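Local coordinates for capsid polyprotein (Turkey astrovirus 2, PDB 3TS3), which forms the globular projection (spike) domain of the capsid polyprotein, which probably self-assembles into an icosahedral T=3 immature capsid, at residues C[12-17]-C[98-103]; C[19-24]-C[94-99]; C[70-75]-C[150-155]; C[167-172]-C[182-187]. One frame throughout, in Å; residues are numbered along the deposited sequence.

The four contacts fall into two pairs in an antiparallel beta domain, the astrovirus capsid spike. Contacts 1 and 2 share V98 and M99 of strand 98-101, their centres about 10 Å apart, and join the strand and the loop before it to the segment that precedes strand 34-37. Contacts 3 and 4 are centred about 9 Å from each other on neighbouring strands 153-159 and 164-171, where R152 reaches S170. Contact 1 is separated from contact 3 by about 27 Å between centres, and the two lie on opposite sides of the chain's centre, although all four contacts reach the same antiparallel sheet. Contacts 1, 2 and 4 also touch the second subunit; contact 3 does not.

Contact 1 (C[12-17]-C[98-103]); sequences QYTPYF and VMQTMK
A classic beta bulge, in which M99 and Q100 both face L88 of strand 87-90, brings the Q100 side chain against T14 and F17 of the loop 12-17. With CG beside the backbone N (chi1 -50°) and the chain bent at chi2, the Q100 carboxamide reaches the loop and uses both its ends. T14 OG1 donates to Q100 OE1 at 2.8 Å, lying in the carbonyl plane on a lone pair. At the other end Q100 NE2 donates to F17 O at 2.9 Å, with an N-H...O angle of 155°; this donor stands above the F17 carbonyl plane. Alongside, T14 CG2 rests 3.8 Å from M99 O, so the threonine supplies a hydroxyl and a methyl to the same strand. H108 is a second partner of T14 OG1, and T104 OG1 bonds to Q100 OE1. Next to the contact, Q12 OE1 takes the backbone N of Y3 and L4 of the second subunit. Glutamine suits this buried place because a single group both accepts and donates: OE1 receives hydroxyls while NE2 serves the backbone carbonyl of F17, and the opposed demands fix which way round the amide is turned.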
loop_
_atom_site.group_PDB
_atom_site.type_symbol
_atom_site.label_atom_id
_atom_site.label_comp_id
_atom_site.label_asym_id
_atom_site.label_seq_id
_atom_site.Cartn_x
_atom_site.Cartn_y
_atom_site.Cartn_z
ATOM N N GLN C 12 10.450 -9.935 -16.293
ATOM C CA GLN C 12 11.181 -8.904 -16.994
ATOM C C GLN C 12 12.487 -8.641 -16.263
ATOM O O GLN C 12 12.534 -8.703 -15.053
ATOM C CB GLN C 12 10.367 -7.609 -17.020
ATOM C CG GLN C 12 11.069 -6.481 -17.723
ATOM C CD GLN C 12 10.555 -5.117 -17.318
ATOM O OE1 GLN C 12 9.389 -4.804 -17.491
ATOM N NE2 GLN C 12 11.444 -4.292 -16.800
ATOM N N TYR C 13 13.540 -8.339 -17.008
ATOM C CA TYR C 13 14.799 -7.964 -16.385
ATOM C C TYR C 13 14.624 -6.618 -15.693
ATOM O O TYR C 13 14.093 -5.680 -16.272
ATOM C CB TYR C 13 15.911 -7.859 -17.453
ATOM C CG TYR C 13 17.199 -7.152 -17.035
ATOM C CD1 TYR C 13 18.152 -7.793 -16.259
ATOM C CD2 TYR C 13 17.470 -5.856 -17.458
ATOM C CE1 TYR C 13 19.329 -7.148 -15.896
ATOM C CE2 TYR C 13 18.643 -5.209 -17.095
ATOM C CZ TYR C 13 19.564 -5.862 -16.315
ATOM O OH TYR C 13 20.726 -5.219 -15.958
ATOM N N THR C 14 15.075 -6.533 -14.450
ATOM C CA THR C 14 15.168 -5.258 -13.754
ATOM C C THR C 14 16.630 -5.174 -13.333
ATOM O O THR C 14 17.185 -6.155 -12.887
ATOM C CB THR C 14 14.216 -5.144 -12.561
ATOM O OG1 THR C 14 14.452 -6.212 -11.642
ATOM C CG2 THR C 14 12.770 -5.200 -13.028
ATOM N N PRO C 15 17.256 -4.019 -13.524
ATOM C CA PRO C 15 18.706 -3.871 -13.317
ATOM C C PRO C 15 19.260 -4.033 -11.895
ATOM O O PRO C 15 20.352 -4.557 -11.729
ATOM C CB PRO C 15 19.002 -2.483 -13.879
ATOM C CG PRO C 15 17.743 -1.740 -13.743
ATOM C CD PRO C 15 16.625 -2.737 -13.878
ATOM N N TYR C 16 18.524 -3.552 -10.904
ATOM C CA TYR C 16 18.972 -3.584 -9.516
ATOM C C TYR C 16 17.778 -3.760 -8.598
ATOM O O TYR C 16 16.650 -3.653 -9.034
ATOM C CB TYR C 16 19.739 -2.303 -9.151
ATOM C CG TYR C 16 20.937 -2.060 -10.036
ATOM C CD1 TYR C 16 20.871 -1.155 -11.072
ATOM C CD2 TYR C 16 22.115 -2.766 -9.854
ATOM C CE1 TYR C 16 21.943 -0.937 -11.890
ATOM C CE2 TYR C 16 23.197 -2.549 -10.671
ATOM C CZ TYR C 16 23.100 -1.638 -11.689
ATOM O OH TYR C 16 24.159 -1.406 -12.534
ATOM N N PHE C 17 18.041 -4.004 -7.320
ATOM C CA PHE C 17 16.962 -4.204 -6.367
ATOM C C PHE C 17 16.113 -2.926 -6.373
ATOM O O PHE C 17 14.893 -2.995 -6.487
ATOM C CB PHE C 17 17.580 -4.444 -4.978
ATOM C CG PHE C 17 16.617 -4.971 -3.940
ATOM C CD1 PHE C 17 15.573 -4.204 -3.490
ATOM C CD2 PHE C 17 16.804 -6.220 -3.388
ATOM C CE1 PHE C 17 14.718 -4.683 -2.530
ATOM C CE2 PHE C 17 15.952 -6.705 -2.426
ATOM C CZ PHE C 17 14.906 -5.938 -1.997
ATOM N N VAL C 98 5.904 1.393 -8.999
ATOM C CA VAL C 98 6.161 -0.031 -8.856
ATOM C C VAL C 98 7.326 -0.418 -9.759
ATOM O O VAL C 98 7.263 -0.264 -10.960
ATOM C CB VAL C 98 4.923 -0.857 -9.242
ATOM C CG1 VAL C 98 5.278 -2.337 -9.386
ATOM C CG2 VAL C 98 3.796 -0.644 -8.224
ATOM N N MET C 99 8.406 -0.882 -9.148
ATOM C CA MET C 99 9.579 -1.105 -9.944
ATOM C C MET C 99 10.067 -2.526 -9.754
ATOM O O MET C 99 10.912 -2.938 -10.533
ATOM C CB MET C 99 10.685 -0.050 -9.705
ATOM C CG MET C 99 11.090 0.182 -8.246
ATOM S SD MET C 99 12.378 -0.970 -7.721
ATOM C CE MET C 99 12.132 -1.027 -5.947
ATOM N N GLN C 100 9.397 -3.296 -8.905
ATOM C CA GLN C 100 9.550 -4.748 -8.874
ATOM C C GLN C 100 8.237 -5.410 -8.551
ATOM O O GLN C 100 7.416 -4.862 -7.849
ATOM C CB GLN C 100 10.547 -5.239 -7.809
ATOM C CG GLN C 100 11.894 -4.575 -7.793
ATOM C CD GLN C 100 12.866 -5.140 -8.808
ATOM O OE1 GLN C 100 12.562 -6.070 -9.547
ATOM N NE2 GLN C 100 14.054 -4.572 -8.833
ATOM N N THR C 101 8.069 -6.619 -9.065
ATOM C CA THR C 101 7.056 -7.530 -8.590
ATOM C C THR C 101 7.848 -8.534 -7.769
ATOM O O THR C 101 9.062 -8.520 -7.782
ATOM C CB THR C 101 6.330 -8.269 -9.698
ATOM O OG1 THR C 101 7.272 -9.003 -10.474
ATOM C CG2 THR C 101 5.590 -7.300 -10.594
ATOM N N MET C 102 7.166 -9.404 -7.049
ATOM C CA MET C 102 7.879 -10.426 -6.302
ATOM C C MET C 102 8.628 -11.325 -7.283
ATOM O O MET C 102 9.707 -11.801 -6.997
ATOM C CB MET C 102 6.949 -11.224 -5.389
ATOM C CG MET C 102 6.410 -10.432 -4.178
ATOM S SD MET C 102 7.678 -9.660 -3.119
ATOM C CE MET C 102 7.657 -7.981 -3.778
ATOM N N LYS C 103 8.044 -11.561 -8.449
ATOM C CA LYS C 103 8.728 -12.381 -9.440
ATOM C C LYS C 103 10.032 -11.764 -9.945
ATOM O O LYS C 103 11.057 -12.416 -9.966
ATOM C CB LYS C 103 7.800 -12.630 -10.631
ATOM C CG LYS C 103 8.447 -13.408 -11.757
ATOM C CD LYS C 103 7.584 -13.436 -12.998
ATOM C CE LYS C 103 6.346 -14.264 -12.792
ATOM N NZ LYS C 103 5.679 -14.458 -14.109
#

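Contact 2 (C[19-24]-C[94-99]); sequences YNFQGE and LGVGVM
F21 lays its ring over V96, whose CG1 stands 3.8 Å from the ring centroid, exactly on the ring normal: a CH-pi contact with a beta-branched side chain that offers its methyl squarely. The phenylalanine belongs to a type I beta turn from N20 to G23, which carries an Asx turn as well. There N20 OD1 accepts from Q22 N and E24 N, reached from opposite faces of its amide plane, while N20 ND2 gives an almost straight bond (178°) to E24 OE1. The N20 side chain thus ties the turn to E24 just after it. Farther along the ring, F21 CZ comes within 3.4 Å of G95 O. G95 has a positive phi of 78°, a backbone shape that favours glycine. N20 CB meets L94 CD2 at 4.0 Å, and a water bridges F21 N and L94 O, accepting from the first and donating to the second. Q8 and P5 of the second subunit pack on F21 and V96, which puts this loop pair at the dimer interface. Y19 N and Y19 O are buried with no partner in the model. The hydroxyl of that tyrosine fares differently: Y19 OH donates to M99 O at 2.7 Å, in the carbonyl plane on a lone pair.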
loop_
_atom_site.group_PDB
_atom_site.type_symbol
_atom_site.label_atom_id
_atom_site.label_comp_id
_atom_site.label_asym_id
_atom_site.label_seq_id
_atom_site.Cartn_x
_atom_site.Cartn_y
_atom_site.Cartn_z
ATOM N N TYR C 19 16.123 0.839 -8.458
ATOM C CA TYR C 19 16.741 1.569 -9.554
ATOM C C TYR C 19 15.938 2.809 -9.936
ATOM O O TYR C 19 14.775 2.937 -9.604
ATOM C CB TYR C 19 16.942 0.645 -10.765
ATOM C CG TYR C 19 15.654 0.034 -11.253
ATOM C CD1 TYR C 19 15.124 -1.093 -10.648
ATOM C CD2 TYR C 19 14.959 0.600 -12.301
ATOM C CE1 TYR C 19 13.936 -1.630 -11.078
ATOM C CE2 TYR C 19 13.768 0.069 -12.736
ATOM C CZ TYR C 19 13.263 -1.050 -12.117
ATOM O OH TYR C 19 12.081 -1.593 -12.541
ATOM N N ASN C 20 16.596 3.735 -10.616
ATOM C CA ASN C 20 15.945 4.949 -11.095
ATOM C C ASN C 20 15.571 4.897 -12.581
ATOM O O ASN C 20 15.825 3.910 -13.250
ATOM C CB ASN C 20 16.728 6.212 -10.708
ATOM C CG ASN C 20 18.040 6.357 -11.450
ATOM O OD1 ASN C 20 18.248 5.759 -12.491
ATOM N ND2 ASN C 20 18.920 7.191 -10.914
ATOM N N PHE C 21 14.968 5.970 -13.080
ATOM C CA PHE C 21 14.511 6.025 -14.469
ATOM C C PHE C 21 15.658 5.943 -15.468
ATOM O O PHE C 21 15.444 5.617 -16.620
ATOM C CB PHE C 21 13.627 7.246 -14.741
ATOM C CG PHE C 21 12.175 7.059 -14.360
ATOM C CD1 PHE C 21 11.545 7.974 -13.546
ATOM C CD2 PHE C 21 11.454 5.977 -14.815
ATOM C CE1 PHE C 21 10.226 7.817 -13.192
ATOM C CE2 PHE C 21 10.126 5.818 -14.468
ATOM C CZ PHE C 21 9.517 6.742 -13.655
ATOM N N GLN C 22 16.866 6.239 -15.014
ATOM C CA GLN C 22 18.041 6.148 -15.868
ATOM C C GLN C 22 18.644 4.746 -15.811
ATOM O O GLN C 22 19.640 4.485 -16.451
ATOM C CB GLN C 22 19.091 7.195 -15.486
ATOM C CG GLN C 22 18.797 8.575 -16.030
ATOM C CD GLN C 22 17.539 9.168 -15.446
ATOM O OE1 GLN C 22 17.460 9.421 -14.246
ATOM N NE2 GLN C 22 16.549 9.410 -16.300
ATOM N N GLY C 23 18.033 3.863 -15.031
ATOM C CA GLY C 23 18.512 2.505 -14.874
ATOM C C GLY C 23 19.650 2.365 -13.884
ATOM O O GLY C 23 20.217 1.295 -13.753
ATOM N N GLU C 24 19.989 3.453 -13.203
ATOM C CA GLU C 24 21.052 3.458 -12.201
ATOM C C GLU C 24 20.651 2.802 -10.882
ATOM O O GLU C 24 19.508 2.870 -10.477
ATOM C CB GLU C 24 21.527 4.889 -11.945
ATOM C CG GLU C 24 22.143 5.531 -13.166
ATOM C CD GLU C 24 22.035 7.038 -13.156
ATOM O OE1 GLU C 24 21.445 7.588 -12.220
ATOM O OE2 GLU C 24 22.539 7.667 -14.099
ATOM N N LEU C 94 12.337 9.218 -6.496
ATOM C CA LEU C 94 12.589 8.586 -7.786
ATOM C C LEU C 94 11.459 8.717 -8.803
ATOM O O LEU C 94 11.699 8.812 -9.997
ATOM C CB LEU C 94 12.949 7.117 -7.596
ATOM C CG LEU C 94 14.133 6.813 -6.674
ATOM C CD1 LEU C 94 14.331 5.315 -6.581
ATOM C CD2 LEU C 94 15.392 7.492 -7.210
ATOM N N GLY C 95 10.227 8.635 -8.321
ATOM C CA GLY C 95 9.071 8.724 -9.190
ATOM C C GLY C 95 8.784 7.444 -9.963
ATOM O O GLY C 95 7.898 7.412 -10.799
ATOM N N VAL C 96 9.551 6.399 -9.684
ATOM C CA VAL C 96 9.441 5.125 -10.393
ATOM C C VAL C 96 8.196 4.294 -10.104
ATOM O O VAL C 96 7.845 3.431 -10.888
ATOM C CB VAL C 96 10.707 4.234 -10.261
ATOM C CG1 VAL C 96 11.899 4.909 -10.930
ATOM C CG2 VAL C 96 11.000 3.917 -8.810
ATOM N N GLY C 97 7.557 4.533 -8.966
ATOM C CA GLY C 97 6.401 3.742 -8.589
ATOM C C GLY C 97 6.736 2.269 -8.447
ATOM O O GLY C 97 7.760 1.933 -7.880
ATOM N N VAL C 98 5.904 1.393 -8.999
ATOM C CA VAL C 98 6.161 -0.031 -8.856
ATOM C C VAL C 98 7.326 -0.418 -9.759
ATOM O O VAL C 98 7.263 -0.264 -10.960
ATOM C CB VAL C 98 4.923 -0.857 -9.242
ATOM C CG1 VAL C 98 5.278 -2.337 -9.386
ATOM C CG2 VAL C 98 3.796 -0.644 -8.224
ATOM N N MET C 99 8.406 -0.882 -9.148
ATOM C CA MET C 99 9.579 -1.105 -9.944
ATOM C C MET C 99 10.067 -2.526 -9.754
ATOM O O MET C 99 10.912 -2.938 -10.533
ATOM C CB MET C 99 10.685 -0.050 -9.705
ATOM C CG MET C 99 11.090 0.182 -8.246
ATOM S SD MET C 99 12.378 -0.970 -7.721
ATOM C CE MET C 99 12.132 -1.027 -5.947
HETATM O O HOH W 1 14.170 8.177 -11.292
#

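Contact 3 (C[70-75]-C[150-155]); sequences LLDAAS and NGRRAA
L71 and R153 cross at about a right angle, the L71 CD2 methyl lying 3.7 Å from R153 CG, so leucine meets the aliphatic stem of the arginine and not its charge. R153 starts with CG anti to its backbone N and then bends at chi2 (100°), which turns the guanidinium off to S145 OG and to a cation-pi contact with W190. Its neighbour R152 takes the other course. Extended from CG to NE, it runs out beside D72 and A74. D72 CB lies over one face of the R152 guanidinium, while A74 CB touches the edge, 3.8 Å from NH2; a small alanine fits so close a spot. D72 OD2 sits 3.6 Å from R152 CG but 4.6 Å from R152 NH1 and well out of the guanidinium plane, so any attraction is probably one of charge alone, with no N-H aimed at the oxygen. The polar end of R152 turns instead to S170 OG of strand 164-171. In the fold, 70-75 is the connection from strand 67-70 of the small two-stranded sheet to strand 76-81 of the large one, passing the start of strand 153-159. No direct hydrogen bond spans the gap; waters do. One is held by D72 N, D72 OD2 and R153 O, and a second joins D72 OD2 to G151 O and R153 N. Another water lies in the plane of the R152 guanidinium, 2.9 Å from NH2, and donates to A73 O.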
loop_
_atom_site.group_PDB
_atom_site.type_symbol
_atom_site.label_atom_id
_atom_site.label_comp_id
_atom_site.label_asym_id
_atom_site.label_seq_id
_atom_site.Cartn_x
_atom_site.Cartn_y
_atom_site.Cartn_z
ATOM N N LEU C 70 16.303 -6.227 17.166
ATOM C CA LEU C 70 15.213 -6.421 18.112
ATOM C C LEU C 70 13.840 -6.062 17.561
ATOM O O LEU C 70 13.718 -5.187 16.731
ATOM C CB LEU C 70 15.472 -5.628 19.393
ATOM C CG LEU C 70 16.737 -5.954 20.181
ATOM C CD1 LEU C 70 16.972 -4.876 21.215
ATOM C CD2 LEU C 70 16.615 -7.310 20.847
ATOM N N LEU C 71 12.813 -6.731 18.067
ATOM C CA LEU C 71 11.427 -6.457 17.703
ATOM C C LEU C 71 10.665 -6.072 18.962
ATOM O O LEU C 71 11.142 -6.286 20.059
ATOM C CB LEU C 71 10.758 -7.679 17.080
ATOM C CG LEU C 71 11.315 -8.271 15.792
ATOM C CD1 LEU C 71 10.420 -9.422 15.369
ATOM C CD2 LEU C 71 11.419 -7.246 14.689
ATOM N N ASP C 72 9.489 -5.491 18.794
ATOM C CA ASP C 72 8.651 -5.138 19.932
ATOM C C ASP C 72 8.070 -6.384 20.592
ATOM O O ASP C 72 7.704 -7.327 19.913
ATOM C CB ASP C 72 7.507 -4.220 19.497
ATOM C CG ASP C 72 7.990 -2.870 19.021
ATOM O OD1 ASP C 72 8.566 -2.119 19.824
ATOM O OD2 ASP C 72 7.788 -2.551 17.842
ATOM N N ALA C 73 7.969 -6.367 21.914
ATOM C CA ALA C 73 7.331 -7.466 22.626
ATOM C C ALA C 73 5.884 -7.534 22.166
ATOM O O ALA C 73 5.256 -6.508 21.966
ATOM C CB ALA C 73 7.381 -7.216 24.130
ATOM N N ALA C 74 5.371 -8.748 21.976
ATOM C CA ALA C 74 4.005 -8.938 21.502
ATOM C C ALA C 74 3.462 -10.329 21.813
ATOM O O ALA C 74 4.220 -11.234 22.106
ATOM C CB ALA C 74 3.929 -8.676 20.008
ATOM N N SER C 75 2.145 -10.480 21.750
ATOM C CA SER C 75 1.496 -11.776 21.938
ATOM C C SER C 75 0.912 -12.371 20.652
ATOM O O SER C 75 0.513 -13.521 20.634
ATOM C CB SER C 75 0.393 -11.679 22.997
ATOM O OG SER C 75 0.921 -11.451 24.293
ATOM N N ASN C 150 3.974 2.902 11.392
ATOM C CA ASN C 150 4.009 3.314 12.794
ATOM C C ASN C 150 5.376 3.100 13.417
ATOM O O ASN C 150 5.559 3.352 14.597
ATOM C CB ASN C 150 2.975 2.552 13.620
ATOM C CG ASN C 150 1.562 2.893 13.245
ATOM O OD1 ASN C 150 1.256 4.023 12.905
ATOM N ND2 ASN C 150 0.690 1.902 13.311
ATOM N N GLY C 151 6.336 2.638 12.625
ATOM C CA GLY C 151 7.648 2.324 13.163
ATOM C C GLY C 151 7.732 1.017 13.939
ATOM O O GLY C 151 8.582 0.855 14.794
ATOM N N ARG C 152 6.852 0.076 13.621
ATOM C CA ARG C 152 6.877 -1.226 14.269
ATOM C C ARG C 152 7.730 -2.139 13.408
ATOM O O ARG C 152 7.363 -2.474 12.290
ATOM C CB ARG C 152 5.467 -1.789 14.377
ATOM C CG ARG C 152 5.358 -3.000 15.280
ATOM C CD ARG C 152 3.948 -3.541 15.306
ATOM N NE ARG C 152 3.769 -4.546 16.349
ATOM C CZ ARG C 152 3.434 -4.279 17.603
ATOM N NH1 ARG C 152 3.237 -3.031 18.004
ATOM N NH2 ARG C 152 3.303 -5.274 18.462
ATOM N N ARG C 153 8.876 -2.525 13.953
ATOM C CA ARG C 153 9.862 -3.319 13.242
ATOM C C ARG C 153 9.319 -4.691 12.873
ATOM O O ARG C 153 8.570 -5.305 13.624
ATOM C CB ARG C 153 11.133 -3.472 14.083
ATOM C CG ARG C 153 12.370 -3.969 13.326
ATOM C CD ARG C 153 13.254 -2.802 13.009
ATOM N NE ARG C 153 14.528 -3.108 12.360
ATOM C CZ ARG C 153 15.712 -2.919 12.926
ATOM N NH1 ARG C 153 15.794 -2.475 14.173
ATOM N NH2 ARG C 153 16.816 -3.169 12.244
ATOM N N ALA C 154 9.734 -5.149 11.695
ATOM C CA ALA C 154 9.273 -6.394 11.094
ATOM C C ALA C 154 10.350 -6.969 10.182
ATOM O O ALA C 154 11.378 -6.360 9.977
ATOM C CB ALA C 154 7.996 -6.162 10.309
ATOM N N ALA C 155 10.107 -8.157 9.650
ATOM C CA ALA C 155 11.066 -8.776 8.761
ATOM C C ALA C 155 10.409 -9.328 7.514
ATOM O O ALA C 155 9.333 -9.884 7.582
ATOM C CB ALA C 155 11.807 -9.885 9.481
HETATM O O HOH W 2 14.272 -2.512 16.599
HETATM O O HOH W 3 8.275 -4.848 16.258
HETATM O O HOH W 4 9.672 -1.170 16.408
HETATM O O HOH W 5 2.740 -5.446 21.260
#

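Contact 4 (C[167-172]-C[182-187]); sequences LFFSTT and LKMLYF
F169 and F187 are brought together by unlike first torsions: F169 CG stands between its own backbone N and carbonyl carbon (chi1 62°), whereas F187 CG lies beside its N (chi1 -79°). The side chains cross at about a right angle, and F187 CZ comes over one face of the F169 ring, offset toward the rim and 4.1 Å from F169 CG. The ring planes meet obliquely, 55° apart. At the edge of F169, near its plane, L182 CD2 arrives from the opposite direction, 3.8 Å from F169 CZ. M184 adds a Met-aromatic contact, its SD approaching the same CZ obliquely at 3.9 Å. Bent at both chi2 and chi3, the methionine curls back so that its CE meets L167 CD2 at 4.0 Å. That leucine methyl also sits over the face of F187, 4.2 Å from the ring centroid, in a CH-pi contact. At the far end of the strand T171 turns its CG2 methyl to L182 CD1, at 3.7 Å, while its hydroxyl bonds to E173 O. The unbranched, bendable methionine can touch F169 with its sulfur and L167 with its methyl at once. L182, M184 and F187 turn to the strand, while L182 O and M184 N bond to T205 OG1 of the second subunit and K183 and Y186 also reach that subunit with their side chains. Alternate residues pack to the two sides of the strand: L167, F169 and T171 on 182-187, F168 on the other side, where it is also buried. This is the pattern of a strand within the antiparallel sheet of the capsid spike.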
loop_
_atom_site.group_PDB
_atom_site.type_symbol
_atom_site.label_atom_id
_atom_site.label_comp_id
_atom_site.label_asym_id
_atom_site.label_seq_id
_atom_site.Cartn_x
_atom_site.Cartn_y
_atom_site.Cartn_z
ATOM N N LEU C 167 6.248 -12.278 5.025
ATOM C CA LEU C 167 6.273 -11.060 5.810
ATOM C C LEU C 167 5.930 -11.428 7.249
ATOM O O LEU C 167 4.871 -11.958 7.515
ATOM C CB LEU C 167 5.258 -10.064 5.252
ATOM C CG LEU C 167 5.121 -8.741 6.002
ATOM C CD1 LEU C 167 6.399 -7.928 5.959
ATOM C CD2 LEU C 167 3.952 -7.953 5.455
ATOM N N PHE C 168 6.854 -11.162 8.165
ATOM C CA PHE C 168 6.704 -11.571 9.553
ATOM C C PHE C 168 6.626 -10.356 10.463
ATOM O O PHE C 168 7.519 -9.534 10.472
ATOM C CB PHE C 168 7.896 -12.460 9.934
ATOM C CG PHE C 168 7.962 -12.808 11.393
ATOM C CD1 PHE C 168 7.041 -13.659 11.946
ATOM C CD2 PHE C 168 8.963 -12.304 12.201
ATOM C CE1 PHE C 168 7.099 -13.995 13.267
ATOM C CE2 PHE C 168 9.017 -12.635 13.533
ATOM C CZ PHE C 168 8.086 -13.475 14.063
ATOM N N PHE C 169 5.529 -10.250 11.202
ATOM C CA PHE C 169 5.308 -9.106 12.063
ATOM C C PHE C 169 4.334 -9.438 13.182
ATOM O O PHE C 169 3.597 -10.402 13.100
ATOM C CB PHE C 169 4.768 -7.940 11.224
ATOM C CG PHE C 169 3.449 -8.223 10.577
ATOM C CD1 PHE C 169 2.284 -7.742 11.129
ATOM C CD2 PHE C 169 3.373 -8.982 9.432
ATOM C CE1 PHE C 169 1.087 -8.001 10.552
ATOM C CE2 PHE C 169 2.169 -9.243 8.851
ATOM C CZ PHE C 169 1.026 -8.743 9.403
ATOM N N SER C 170 4.330 -8.627 14.231
ATOM C CA SER C 170 3.377 -8.817 15.311
ATOM C C SER C 170 2.250 -7.793 15.222
ATOM O O SER C 170 2.379 -6.780 14.560
ATOM C CB SER C 170 4.057 -8.714 16.677
ATOM O OG SER C 170 4.459 -7.386 16.943
ATOM N N THR C 171 1.148 -8.093 15.892
ATOM C CA THR C 171 0.038 -7.169 16.034
ATOM C C THR C 171 -0.277 -7.041 17.520
ATOM O O THR C 171 0.039 -7.928 18.299
ATOM C CB THR C 171 -1.236 -7.614 15.272
ATOM O OG1 THR C 171 -1.563 -8.964 15.602
ATOM C CG2 THR C 171 -1.033 -7.506 13.776
ATOM N N THR C 172 -0.849 -5.908 17.901
ATOM C CA THR C 172 -1.227 -5.646 19.286
ATOM C C THR C 172 -2.365 -6.538 19.771
ATOM O O THR C 172 -2.495 -6.791 20.958
ATOM C CB THR C 172 -1.587 -4.186 19.504
ATOM O OG1 THR C 172 -2.648 -3.830 18.618
ATOM C CG2 THR C 172 -0.389 -3.308 19.243
ATOM N N LEU C 182 -7.514 -7.667 10.658
ATOM C CA LEU C 182 -6.284 -6.971 10.347
ATOM C C LEU C 182 -6.412 -6.026 9.159
ATOM O O LEU C 182 -6.821 -6.420 8.081
ATOM C CB LEU C 182 -5.164 -7.991 10.115
ATOM C CG LEU C 182 -3.744 -7.473 9.895
ATOM C CD1 LEU C 182 -3.343 -6.532 11.000
ATOM C CD2 LEU C 182 -2.771 -8.622 9.778
ATOM N N LYS C 183 -6.064 -4.767 9.384
ATOM C CA LYS C 183 -6.045 -3.802 8.302
ATOM C C LYS C 183 -4.561 -3.538 8.034
ATOM O O LYS C 183 -3.883 -2.912 8.826
ATOM C CB LYS C 183 -6.799 -2.525 8.691
ATOM C CG LYS C 183 -8.140 -2.716 9.443
ATOM C CD LYS C 183 -9.162 -3.594 8.728
ATOM C CE LYS C 183 -10.498 -3.620 9.495
ATOM N NZ LYS C 183 -11.351 -4.797 9.166
ATOM N N MET C 184 -4.060 -4.050 6.918
ATOM C CA MET C 184 -2.640 -3.962 6.602
ATOM C C MET C 184 -2.113 -2.558 6.377
ATOM O O MET C 184 -2.803 -1.703 5.858
ATOM C CB MET C 184 -2.305 -4.784 5.361
ATOM C CG MET C 184 -2.402 -6.257 5.549
ATOM S SD MET C 184 -1.152 -6.897 6.683
ATOM C CE MET C 184 0.339 -6.304 5.947
ATOM N N LEU C 185 -0.852 -2.378 6.735
ATOM C CA LEU C 185 -0.133 -1.128 6.563
ATOM C C LEU C 185 0.985 -1.354 5.560
ATOM O O LEU C 185 1.364 -2.474 5.295
ATOM C CB LEU C 185 0.495 -0.689 7.885
ATOM C CG LEU C 185 -0.445 -0.473 9.068
ATOM C CD1 LEU C 185 0.356 -0.091 10.302
ATOM C CD2 LEU C 185 -1.473 0.575 8.753
ATOM N N TYR C 186 1.490 -0.267 4.996
ATOM C CA TYR C 186 2.639 -0.328 4.115
ATOM C C TYR C 186 3.852 -0.676 4.965
ATOM O O TYR C 186 3.926 -0.295 6.118
ATOM C CB TYR C 186 2.913 1.030 3.462
ATOM C CG TYR C 186 2.010 1.437 2.317
ATOM C CD1 TYR C 186 2.139 0.876 1.061
ATOM C CD2 TYR C 186 1.064 2.422 2.491
ATOM C CE1 TYR C 186 1.324 1.282 0.020
ATOM C CE2 TYR C 186 0.252 2.823 1.470
ATOM C CZ TYR C 186 0.388 2.264 0.237
ATOM O OH TYR C 186 -0.435 2.695 -0.771
ATOM N N PHE C 187 4.807 -1.368 4.371
ATOM C CA PHE C 187 6.062 -1.679 5.027
ATOM C C PHE C 187 7.175 -1.072 4.199
ATOM O O PHE C 187 7.139 -1.137 2.987
ATOM C CB PHE C 187 6.259 -3.190 5.185
ATOM C CG PHE C 187 5.487 -3.776 6.328
ATOM C CD1 PHE C 187 4.151 -4.065 6.202
ATOM C CD2 PHE C 187 6.102 -4.015 7.537
ATOM C CE1 PHE C 187 3.452 -4.593 7.252
ATOM C CE2 PHE C 187 5.400 -4.535 8.584
ATOM C CZ PHE C 187 4.084 -4.832 8.446
#